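Local coordinates for dihydrodipicolinate synthase (Bacillus clausii KSM-K16, PDB 3E96), which probably catalyses the condensation of pyruvate with aspartate semialdehyde in lysine biosynthesis, as a lyase of the DapA family, at residues A67-V75 with N100-D108; I133-F144 with L160-I170. All blocks are in the same frame, centred on the assembly; numbering follows the deposited sequence.

Contact 1: A67-V75 with N100-D108; sequences AKEEVRRTV and NAAKAAGAD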
loop_
_atom_site.group_PDB
_atom_site.type_symbol
_atom_site.label_atom_id
_atom_site.label_comp_id
_atom_site.label_asym_id
_atom_site.label_seq_id
_atom_site.Cartn_x
_atom_site.Cartn_y
_atom_site.Cartn_z
ATOM N N ALA B 67 2.953 3.878 -15.798
ATOM C CA ALA B 67 1.942 2.824 -15.752
ATOM C C ALA B 67 1.100 2.881 -17.027
ATOM O O ALA B 67 0.836 1.855 -17.651
ATOM C CB ALA B 67 1.050 2.998 -14.529
ATOM N N LYS B 68 0.679 4.084 -17.406
ATOM C CA LYS B 68 -0.128 4.252 -18.610
ATOM C C LYS B 68 0.651 3.804 -19.838
ATOM O O LYS B 68 0.123 3.088 -20.691
ATOM C CB LYS B 68 -0.543 5.716 -18.781
ATOM C CG LYS B 68 -1.505 6.221 -17.727
ATOM C CD LYS B 68 -1.766 7.713 -17.903
ATOM C CE LYS B 68 -2.741 8.230 -16.852
ATOM N NZ LYS B 68 -2.914 9.716 -16.930
ATOM N N GLU B 69 1.906 4.232 -19.927
ATOM C CA GLU B 69 2.755 3.874 -21.057
ATOM C C GLU B 69 2.973 2.366 -21.134
ATOM O O GLU B 69 3.029 1.799 -22.225
ATOM C CB GLU B 69 4.107 4.592 -20.951
ATOM C CG GLU B 69 5.099 4.303 -22.084
ATOM C CD GLU B 69 4.650 4.836 -23.439
ATOM O OE1 GLU B 69 3.721 5.672 -23.478
ATOM O OE2 GLU B 69 5.237 4.426 -24.468
ATOM N N GLU B 70 3.101 1.706 -19.987
ATOM C CA GLU B 70 3.307 0.261 -20.017
ATOM C C GLU B 70 2.102 -0.422 -20.656
ATOM O O GLU B 70 2.255 -1.361 -21.439
ATOM C CB GLU B 70 3.548 -0.304 -18.612
ATOM C CG GLU B 70 3.697 -1.828 -18.603
ATOM C CD GLU B 70 4.322 -2.358 -17.329
ATOM O OE1 GLU B 70 5.500 -2.031 -17.072
ATOM O OE2 GLU B 70 3.638 -3.102 -16.590
ATOM N N VAL B 71 0.901 0.042 -20.326
ATOM C CA VAL B 71 -0.296 -0.549 -20.913
ATOM C C VAL B 71 -0.280 -0.315 -22.427
ATOM O O VAL B 71 -0.550 -1.232 -23.201
ATOM C CB VAL B 71 -1.588 0.047 -20.300
ATOM C CG1 VAL B 71 -2.816 -0.522 -21.005
ATOM C CG2 VAL B 71 -1.654 -0.291 -18.815
ATOM N N ARG B 72 0.059 0.903 -22.848
ATOM C CA ARG B 72 0.116 1.211 -24.280
ATOM C C ARG B 72 1.137 0.322 -24.986
ATOM O O ARG B 72 0.850 -0.247 -26.037
ATOM C CB ARG B 72 0.478 2.685 -24.509
ATOM C CG ARG B 72 -0.590 3.669 -24.045
ATOM C CD ARG B 72 -0.312 5.077 -24.567
ATOM N NE ARG B 72 0.838 5.710 -23.924
ATOM C CZ ARG B 72 0.753 6.537 -22.886
ATOM N NH1 ARG B 72 -0.430 6.840 -22.360
ATOM N NH2 ARG B 72 1.850 7.079 -22.382
ATOM N N ARG B 73 2.330 0.217 -24.409
ATOM C CA ARG B 73 3.392 -0.606 -24.979
ATOM C C ARG B 73 2.949 -2.064 -25.107
ATOM O O ARG B 73 3.248 -2.726 -26.101
ATOM C CB ARG B 73 4.646 -0.533 -24.099
ATOM C CG ARG B 73 5.315 0.839 -24.054
ATOM C CD ARG B 73 6.411 0.969 -25.108
ATOM N NE ARG B 73 7.001 2.306 -25.111
ATOM C CZ ARG B 73 8.096 2.645 -25.786
ATOM N NH1 ARG B 73 8.737 1.744 -26.518
ATOM N NH2 ARG B 73 8.547 3.892 -25.733
ATOM N N THR B 74 2.244 -2.562 -24.094
ATOM C CA THR B 74 1.775 -3.942 -24.100
ATOM C C THR B 74 0.824 -4.191 -25.269
ATOM O O THR B 74 0.956 -5.184 -25.986
ATOM C CB THR B 74 1.060 -4.290 -22.780
ATOM O OG1 THR B 74 1.951 -4.049 -21.682
ATOM C CG2 THR B 74 0.635 -5.757 -22.770
ATOM N N VAL B 75 -0.136 -3.292 -25.454
ATOM C CA VAL B 75 -1.088 -3.430 -26.549
ATOM C C VAL B 75 -0.332 -3.486 -27.874
ATOM O O VAL B 75 -0.646 -4.298 -28.745
ATOM C CB VAL B 75 -2.092 -2.255 -26.569
ATOM C CG1 VAL B 75 -2.950 -2.313 -27.829
ATOM C CG2 VAL B 75 -2.980 -2.316 -25.332
ATOM N N ASN B 100 -9.589 4.535 -17.710
ATOM C CA ASN B 100 -10.000 5.171 -18.955
ATOM C C ASN B 100 -8.822 5.245 -19.928
ATOM O O ASN B 100 -9.003 5.167 -21.144
ATOM C CB ASN B 100 -10.558 6.566 -18.665
ATOM C CG ASN B 100 -12.010 6.528 -18.230
ATOM O OD1 ASN B 100 -12.466 7.369 -17.455
ATOM N ND2 ASN B 100 -12.751 5.556 -18.742
ATOM N N ALA B 101 -7.614 5.382 -19.388
ATOM C CA ALA B 101 -6.413 5.441 -20.217
ATOM C C ALA B 101 -6.177 4.075 -20.865
ATOM O O ALA B 101 -5.862 3.986 -22.053
ATOM C CB ALA B 101 -5.208 5.839 -19.367
ATOM N N ALA B 102 -6.331 3.012 -20.081
ATOM C CA ALA B 102 -6.146 1.656 -20.593
ATOM C C ALA B 102 -7.180 1.366 -21.682
ATOM O O ALA B 102 -6.869 0.737 -22.696
ATOM C CB ALA B 102 -6.284 0.645 -19.460
ATOM N N LYS B 103 -8.412 1.819 -21.462
ATOM C CA LYS B 103 -9.482 1.618 -22.436
ATOM C C LYS B 103 -9.108 2.280 -23.757
ATOM O O LYS B 103 -9.188 1.666 -24.823
ATOM C CB LYS B 103 -10.791 2.225 -21.926
ATOM C CG LYS B 103 -11.398 1.497 -20.739
ATOM C CD LYS B 103 -12.475 2.335 -20.060
ATOM C CE LYS B 103 -13.590 2.727 -21.020
ATOM N NZ LYS B 103 -14.590 3.587 -20.328
ATOM N N ALA B 104 -8.703 3.542 -23.677
ATOM C CA ALA B 104 -8.321 4.288 -24.869
ATOM C C ALA B 104 -7.114 3.665 -25.560
ATOM O O ALA B 104 -7.003 3.710 -26.785
ATOM C CB ALA B 104 -8.022 5.738 -24.500
ATOM N N ALA B 105 -6.216 3.077 -24.776
ATOM C CA ALA B 105 -5.012 2.457 -25.323
ATOM C C ALA B 105 -5.309 1.168 -26.090
ATOM O O ALA B 105 -4.518 0.739 -26.931
ATOM C CB ALA B 105 -4.012 2.181 -24.199
ATOM N N GLY B 106 -6.446 0.548 -25.796
ATOM C CA GLY B 106 -6.798 -0.682 -26.482
ATOM C C GLY B 106 -6.805 -1.917 -25.599
ATOM O O GLY B 106 -6.833 -3.039 -26.106
ATOM N N ALA B 107 -6.766 -1.727 -24.282
ATOM C CA ALA B 107 -6.793 -2.859 -23.360
ATOM C C ALA B 107 -8.156 -3.533 -23.468
ATOM O O ALA B 107 -9.120 -2.920 -23.920
ATOM C CB ALA B 107 -6.559 -2.387 -21.930
ATOM N N ASP B 108 -8.231 -4.791 -23.043
ATOM C CA ASP B 108 -9.473 -5.553 -23.104
ATOM C C ASP B 108 -10.257 -5.479 -21.805
ATOM O O ASP B 108 -11.476 -5.648 -21.790
ATOM C CB ASP B 108 -9.155 -7.007 -23.441
ATOM C CG ASP B 108 -8.512 -7.151 -24.798
ATOM O OD1 ASP B 108 -9.205 -6.898 -25.810
ATOM O OD2 ASP B 108 -7.313 -7.501 -24.856
HETATM O O HOH W 1 -2.941 5.557 -22.614
#
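Val71 and Arg72 lie against Ala102 and Ala105 where two helices run nearly parallel, their axes 9.2 Å apart and crossing at -23°. The closeness is consistent with the small alanine side chains, and the interface is an example of packing in which one partner contributes little more than methyl groups. Val71 points its CG1 across the gap, opposite its own backbone N (chi1 176°), and sets it 4.0 Å from Ala102 CB, with Ala105 and Ala107 more loosely around it. Along the outer side, Arg72 sets its CG on Ala105 CB, 3.7 Å, and Lys68 CG does the same more distantly to Ala101 CB at 4.1 Å. The guanidinium of Arg72 turns back to its own helix: NE and NH2 both grip Glu69 OE1, NH2 at 2.6 Å, and NH2 also pairs with Glu65, while Arg73 takes the other Glu69 oxygen. A water accepts from Arg72 NH1 and reaches weakly to Ala101 O. At the far end Val75 CG1 sits 3.5 Å from Ala105 O, beside the Schellman turn at Gly106. With phi at 113°, a CB there would crowd Ala105 O and Val75 CG1. In the fold these are consecutive outer helices of a TIM barrel; Val71 and Ala102 both rest on Ala86 of strand 83-88, and Lys68 NZ pairs with Glu97 on helix 92-105.

Contact 2: I133-F144 with L160-I170; sequences IEALDFPSLVYF and LQNLVGVKYAI
Ser140 and Asn162 open a ladder of six backbone hydrogen bonds that joins strands 140-144 and 163-168, parallel neighbours in the barrel. Ser140 N meets Asn162 O at 2.7 Å, and the ladder closes with Ala169 N to Phe144 O, also 2.7 Å. Between them a beta bulge moves the register by one residue, so that Ser140 pairs with Leu163 but Leu141 with Gly165; the next bond, Val142 N to Gly165 O, is the longest at 3.3 Å.

Apolar packing fills the face turned to the outer helices. Leu163 CD1 is shared by Val142 CG1 at 3.8 Å and Ile133 CD1 at 3.9 Å, tying helix 122-136 to the sheet, while Leu154 of helix 152-157 backs Val142. Farther along, the rings of Phe144 and Tyr168 lie near parallel (planes 28° apart) yet slid so far that they barely overlap, and Phe144 CD2 meets Tyr168 CE1.

On the opposite face, which lines the barrel interior, Tyr143 and Lys167 stand side by side. Tyr143 CG stands roughly anti to the backbone N (chi1 -162°), which brings CD1 to 3.6 Å from Lys167 CB; Lys167 CD lies at the ring edge, and Lys167 O above one face, toward its rim. Ala169 CB touches the phenol end, 3.5 Å from OH, which bonds to Gly194 O. A leucine in place of this tyrosine is likely to leave Gly194 O without this partner and Ala169 CB with less to pack on.

Lys167, extended beyond CG, passes its CE by Leu141 CD2. Tyr143 is predicted to be the proton donor/acceptor and Lys167 the Schiff-base residue; the parallel pairing sets them next to each other, touching near the backbone, with Tyr143 OH and Lys167 NZ 7.6 Å apart.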
loop_
_atom_site.group_PDB
_atom_site.type_symbol
_atom_site.label_atom_id
_atom_site.label_comp_id
_atom_site.label_asym_id
_atom_site.label_seq_id
_atom_site.Cartn_x
_atom_site.Cartn_y
_atom_site.Cartn_z
ATOM N N ILE B 133 -15.833 0.387 -10.977
ATOM C CA ILE B 133 -16.429 -0.431 -12.028
ATOM C C ILE B 133 -17.581 0.303 -12.717
ATOM O O ILE B 133 -17.674 0.309 -13.944
ATOM C CB ILE B 133 -16.939 -1.776 -11.459
ATOM C CG1 ILE B 133 -15.747 -2.604 -10.968
ATOM C CG2 ILE B 133 -17.710 -2.549 -12.527
ATOM C CD1 ILE B 133 -16.137 -3.884 -10.271
ATOM N N GLU B 134 -18.452 0.932 -11.936
ATOM C CA GLU B 134 -19.578 1.649 -12.529
ATOM C C GLU B 134 -19.126 2.849 -13.355
ATOM O O GLU B 134 -19.677 3.113 -14.424
ATOM C CB GLU B 134 -20.567 2.094 -11.445
ATOM C CG GLU B 134 -21.132 0.935 -10.633
ATOM C CD GLU B 134 -22.344 1.320 -9.801
ATOM O OE1 GLU B 134 -22.334 2.406 -9.188
ATOM O OE2 GLU B 134 -23.306 0.526 -9.747
ATOM N N ALA B 135 -18.117 3.568 -12.872
ATOM C CA ALA B 135 -17.608 4.732 -13.588
ATOM C C ALA B 135 -16.941 4.342 -14.904
ATOM O O ALA B 135 -17.104 5.020 -15.923
ATOM C CB ALA B 135 -16.618 5.501 -12.712
ATOM N N LEU B 136 -16.193 3.244 -14.891
ATOM C CA LEU B 136 -15.497 2.802 -16.094
ATOM C C LEU B 136 -16.394 2.146 -17.134
ATOM O O LEU B 136 -16.161 2.301 -18.334
ATOM C CB LEU B 136 -14.365 1.835 -15.731
ATOM C CG LEU B 136 -13.152 2.425 -15.006
ATOM C CD1 LEU B 136 -12.162 1.308 -14.687
ATOM C CD2 LEU B 136 -12.490 3.493 -15.879
ATOM N N ASP B 137 -17.404 1.411 -16.678
ATOM C CA ASP B 137 -18.312 0.720 -17.590
ATOM C C ASP B 137 -17.445 -0.032 -18.600
ATOM O O ASP B 137 -17.602 0.107 -19.816
ATOM C CB ASP B 137 -19.213 1.738 -18.296
ATOM C CG ASP B 137 -20.295 1.082 -19.134
ATOM O OD1 ASP B 137 -20.944 0.139 -18.636
ATOM O OD2 ASP B 137 -20.503 1.519 -20.287
ATOM N N PHE B 138 -16.525 -0.832 -18.072
ATOM C CA PHE B 138 -15.578 -1.593 -18.879
ATOM C C PHE B 138 -15.307 -2.892 -18.110
ATOM O O PHE B 138 -15.353 -2.900 -16.880
ATOM C CB PHE B 138 -14.297 -0.761 -19.005
ATOM C CG PHE B 138 -13.311 -1.278 -20.005
ATOM C CD1 PHE B 138 -13.623 -1.317 -21.359
ATOM C CD2 PHE B 138 -12.042 -1.676 -19.598
ATOM C CE1 PHE B 138 -12.684 -1.738 -22.294
ATOM C CE2 PHE B 138 -11.094 -2.098 -20.525
ATOM C CZ PHE B 138 -11.418 -2.128 -21.876
ATOM N N PRO B 139 -15.030 -4.004 -18.818
ATOM C CA PRO B 139 -14.767 -5.273 -18.128
ATOM C C PRO B 139 -13.720 -5.100 -17.037
ATOM O O PRO B 139 -12.641 -4.560 -17.284
ATOM C CB PRO B 139 -14.307 -6.185 -19.257
ATOM C CG PRO B 139 -15.156 -5.703 -20.408
ATOM C CD PRO B 139 -15.011 -4.195 -20.280
ATOM N N SER B 140 -14.048 -5.560 -15.834
ATOM C CA SER B 140 -13.150 -5.411 -14.695
ATOM C C SER B 140 -12.979 -6.669 -13.860
ATOM O O SER B 140 -13.897 -7.483 -13.745
ATOM C CB SER B 140 -13.669 -4.315 -13.753
ATOM O OG SER B 140 -13.945 -3.105 -14.433
ATOM N N LEU B 141 -11.790 -6.812 -13.284
ATOM C CA LEU B 141 -11.489 -7.909 -12.374
ATOM C C LEU B 141 -11.052 -7.207 -11.098
ATOM O O LEU B 141 -10.616 -6.053 -11.140
ATOM C CB LEU B 141 -10.327 -8.775 -12.863
ATOM C CG LEU B 141 -10.521 -9.673 -14.080
ATOM C CD1 LEU B 141 -10.412 -8.850 -15.353
ATOM C CD2 LEU B 141 -9.460 -10.758 -14.063
ATOM N N VAL B 142 -11.183 -7.883 -9.964
ATOM C CA VAL B 142 -10.744 -7.308 -8.702
ATOM C C VAL B 142 -9.752 -8.269 -8.055
ATOM O O VAL B 142 -9.913 -9.493 -8.145
ATOM C CB VAL B 142 -11.923 -7.066 -7.725
ATOM C CG1 VAL B 142 -12.929 -6.096 -8.346
ATOM C CG2 VAL B 142 -12.586 -8.378 -7.376
ATOM N N TYR B 143 -8.714 -7.713 -7.435
ATOM C CA TYR B 143 -7.701 -8.508 -6.748
ATOM C C TYR B 143 -8.086 -8.415 -5.274
ATOM O O TYR B 143 -7.925 -7.372 -4.642
ATOM C CB TYR B 143 -6.300 -7.922 -6.966
ATOM C CG TYR B 143 -5.198 -8.918 -6.670
ATOM C CD1 TYR B 143 -4.828 -9.878 -7.616
ATOM C CD2 TYR B 143 -4.555 -8.931 -5.435
ATOM C CE1 TYR B 143 -3.842 -10.829 -7.336
ATOM C CE2 TYR B 143 -3.571 -9.875 -5.143
ATOM C CZ TYR B 143 -3.219 -10.820 -6.097
ATOM O OH TYR B 143 -2.252 -11.758 -5.809
ATOM N N PHE B 144 -8.597 -9.519 -4.742
ATOM C CA PHE B 144 -9.091 -9.601 -3.367
ATOM C C PHE B 144 -8.074 -10.359 -2.510
ATOM O O PHE B 144 -7.958 -11.579 -2.623
ATOM C CB PHE B 144 -10.426 -10.351 -3.405
ATOM C CG PHE B 144 -11.314 -10.099 -2.227
ATOM C CD1 PHE B 144 -12.002 -8.897 -2.105
ATOM C CD2 PHE B 144 -11.483 -11.075 -1.253
ATOM C CE1 PHE B 144 -12.853 -8.670 -1.026
ATOM C CE2 PHE B 144 -12.328 -10.862 -0.169
ATOM C CZ PHE B 144 -13.017 -9.652 -0.056
ATOM N N LEU B 160 -22.753 -6.896 -10.592
ATOM C CA LEU B 160 -22.285 -5.908 -11.558
ATOM C C LEU B 160 -21.986 -6.557 -12.899
ATOM O O LEU B 160 -21.189 -7.490 -12.991
ATOM C CB LEU B 160 -21.037 -5.191 -11.033
ATOM C CG LEU B 160 -21.254 -4.313 -9.801
ATOM C CD1 LEU B 160 -19.902 -3.810 -9.291
ATOM C CD2 LEU B 160 -22.183 -3.145 -10.146
ATOM N N GLN B 161 -22.639 -6.056 -13.942
ATOM C CA GLN B 161 -22.454 -6.585 -15.286
ATOM C C GLN B 161 -21.001 -6.595 -15.742
ATOM O O GLN B 161 -20.560 -7.528 -16.411
ATOM C CB GLN B 161 -23.290 -5.776 -16.281
ATOM C CG GLN B 161 -24.755 -6.158 -16.278
ATOM C CD GLN B 161 -24.984 -7.550 -16.836
ATOM O OE1 GLN B 161 -26.033 -8.155 -16.614
ATOM N NE2 GLN B 161 -24.004 -8.061 -17.575
ATOM N N ASN B 162 -20.251 -5.560 -15.379
ATOM C CA ASN B 162 -18.864 -5.482 -15.803
ATOM C C ASN B 162 -17.833 -6.172 -14.920
ATOM O O ASN B 162 -16.639 -6.101 -15.199
ATOM C CB ASN B 162 -18.483 -4.023 -16.042
ATOM C CG ASN B 162 -19.060 -3.493 -17.338
ATOM O OD1 ASN B 162 -19.567 -2.373 -17.400
ATOM N ND2 ASN B 162 -18.979 -4.303 -18.390
ATOM N N LEU B 163 -18.276 -6.829 -13.852
ATOM C CA LEU B 163 -17.329 -7.564 -13.018
ATOM C C LEU B 163 -17.253 -8.928 -13.698
ATOM O O LEU B 163 -18.192 -9.730 -13.610
ATOM C CB LEU B 163 -17.837 -7.719 -11.580
ATOM C CG LEU B 163 -16.873 -8.508 -10.682
ATOM C CD1 LEU B 163 -15.575 -7.726 -10.516
ATOM C CD2 LEU B 163 -17.503 -8.766 -9.331
ATOM N N VAL B 164 -16.149 -9.185 -14.392
ATOM C CA VAL B 164 -15.996 -10.438 -15.118
ATOM C C VAL B 164 -15.141 -11.482 -14.424
ATOM O O VAL B 164 -15.098 -12.634 -14.853
ATOM C CB VAL B 164 -15.415 -10.195 -16.534
ATOM C CG1 VAL B 164 -16.345 -9.291 -17.324
ATOM C CG2 VAL B 164 -14.030 -9.572 -16.438
ATOM N N GLY B 165 -14.458 -11.087 -13.359
ATOM C CA GLY B 165 -13.625 -12.045 -12.664
ATOM C C GLY B 165 -13.060 -11.553 -11.356
ATOM O O GLY B 165 -13.031 -10.357 -11.072
ATOM N N VAL B 166 -12.611 -12.501 -10.547
ATOM C CA VAL B 166 -12.028 -12.184 -9.261
ATOM C C VAL B 166 -10.735 -12.966 -9.097
ATOM O O VAL B 166 -10.717 -14.185 -9.261
ATOM C CB VAL B 166 -12.966 -12.584 -8.097
ATOM C CG1 VAL B 166 -12.245 -12.409 -6.762
ATOM C CG2 VAL B 166 -14.238 -11.749 -8.130
ATOM N N LYS B 167 -9.650 -12.259 -8.808
ATOM C CA LYS B 167 -8.385 -12.923 -8.557
ATOM C C LYS B 167 -8.384 -13.026 -7.042
ATOM O O LYS B 167 -8.058 -12.068 -6.343
ATOM C CB LYS B 167 -7.212 -12.077 -9.061
ATOM C CG LYS B 167 -7.083 -12.107 -10.578
ATOM C CD LYS B 167 -5.859 -11.351 -11.070
ATOM C CE LYS B 167 -5.669 -11.553 -12.571
ATOM N NZ LYS B 167 -4.456 -10.849 -13.066
ATOM N N TYR B 168 -8.819 -14.181 -6.545
ATOM C CA TYR B 168 -8.902 -14.421 -5.106
ATOM C C TYR B 168 -7.496 -14.709 -4.610
ATOM O O TYR B 168 -6.872 -15.680 -5.037
ATOM C CB TYR B 168 -9.819 -15.607 -4.829
ATOM C CG TYR B 168 -10.345 -15.618 -3.419
ATOM C CD1 TYR B 168 -11.419 -14.804 -3.048
ATOM C CD2 TYR B 168 -9.754 -16.419 -2.444
ATOM C CE1 TYR B 168 -11.889 -14.788 -1.735
ATOM C CE2 TYR B 168 -10.208 -16.411 -1.137
ATOM C CZ TYR B 168 -11.275 -15.596 -0.782
ATOM O OH TYR B 168 -11.716 -15.595 0.526
ATOM N N ALA B 169 -7.005 -13.873 -3.701
ATOM C CA ALA B 169 -5.641 -14.014 -3.212
ATOM C C ALA B 169 -5.489 -14.226 -1.713
ATOM O O ALA B 169 -4.469 -13.856 -1.127
ATOM C CB ALA B 169 -4.819 -12.809 -3.662
ATOM N N ILE B 170 -6.514 -14.801 -1.094
ATOM C CA ILE B 170 -6.476 -15.118 0.325
ATOM C C ILE B 170 -6.333 -16.634 0.312
ATOM O O ILE B 170 -7.218 -17.340 -0.175
ATOM C CB ILE B 170 -7.786 -14.726 1.033
ATOM C CG1 ILE B 170 -8.019 -13.220 0.889
ATOM C CG2 ILE B 170 -7.719 -15.118 2.507
ATOM C CD1 ILE B 170 -9.329 -12.734 1.488
#

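The two contacts follow each other along the chain, with centres about 17 Å apart, and they meet through one corner. Lys103, near the end of helix 92-105, sends NZ to Leu136 O at 2.8 Å, a probable hydrogen bond, while Phe138 CD2 lies 3.4 Å from Lys103 CG and Phe138 CZ 3.2 Å from Ala107 O. Contact 1 is an outer-shell helix pair, away from the annotated sites, whereas contact 2 reaches from that shell through the sheet to the barrel interior. There the side chain of Tyr143 lies about 8 Å from that of Thr56, the predicted pyruvate-binding residue. Together they illustrate the TIM-barrel division between helical jacket and strands that carry the predicted active-site residues.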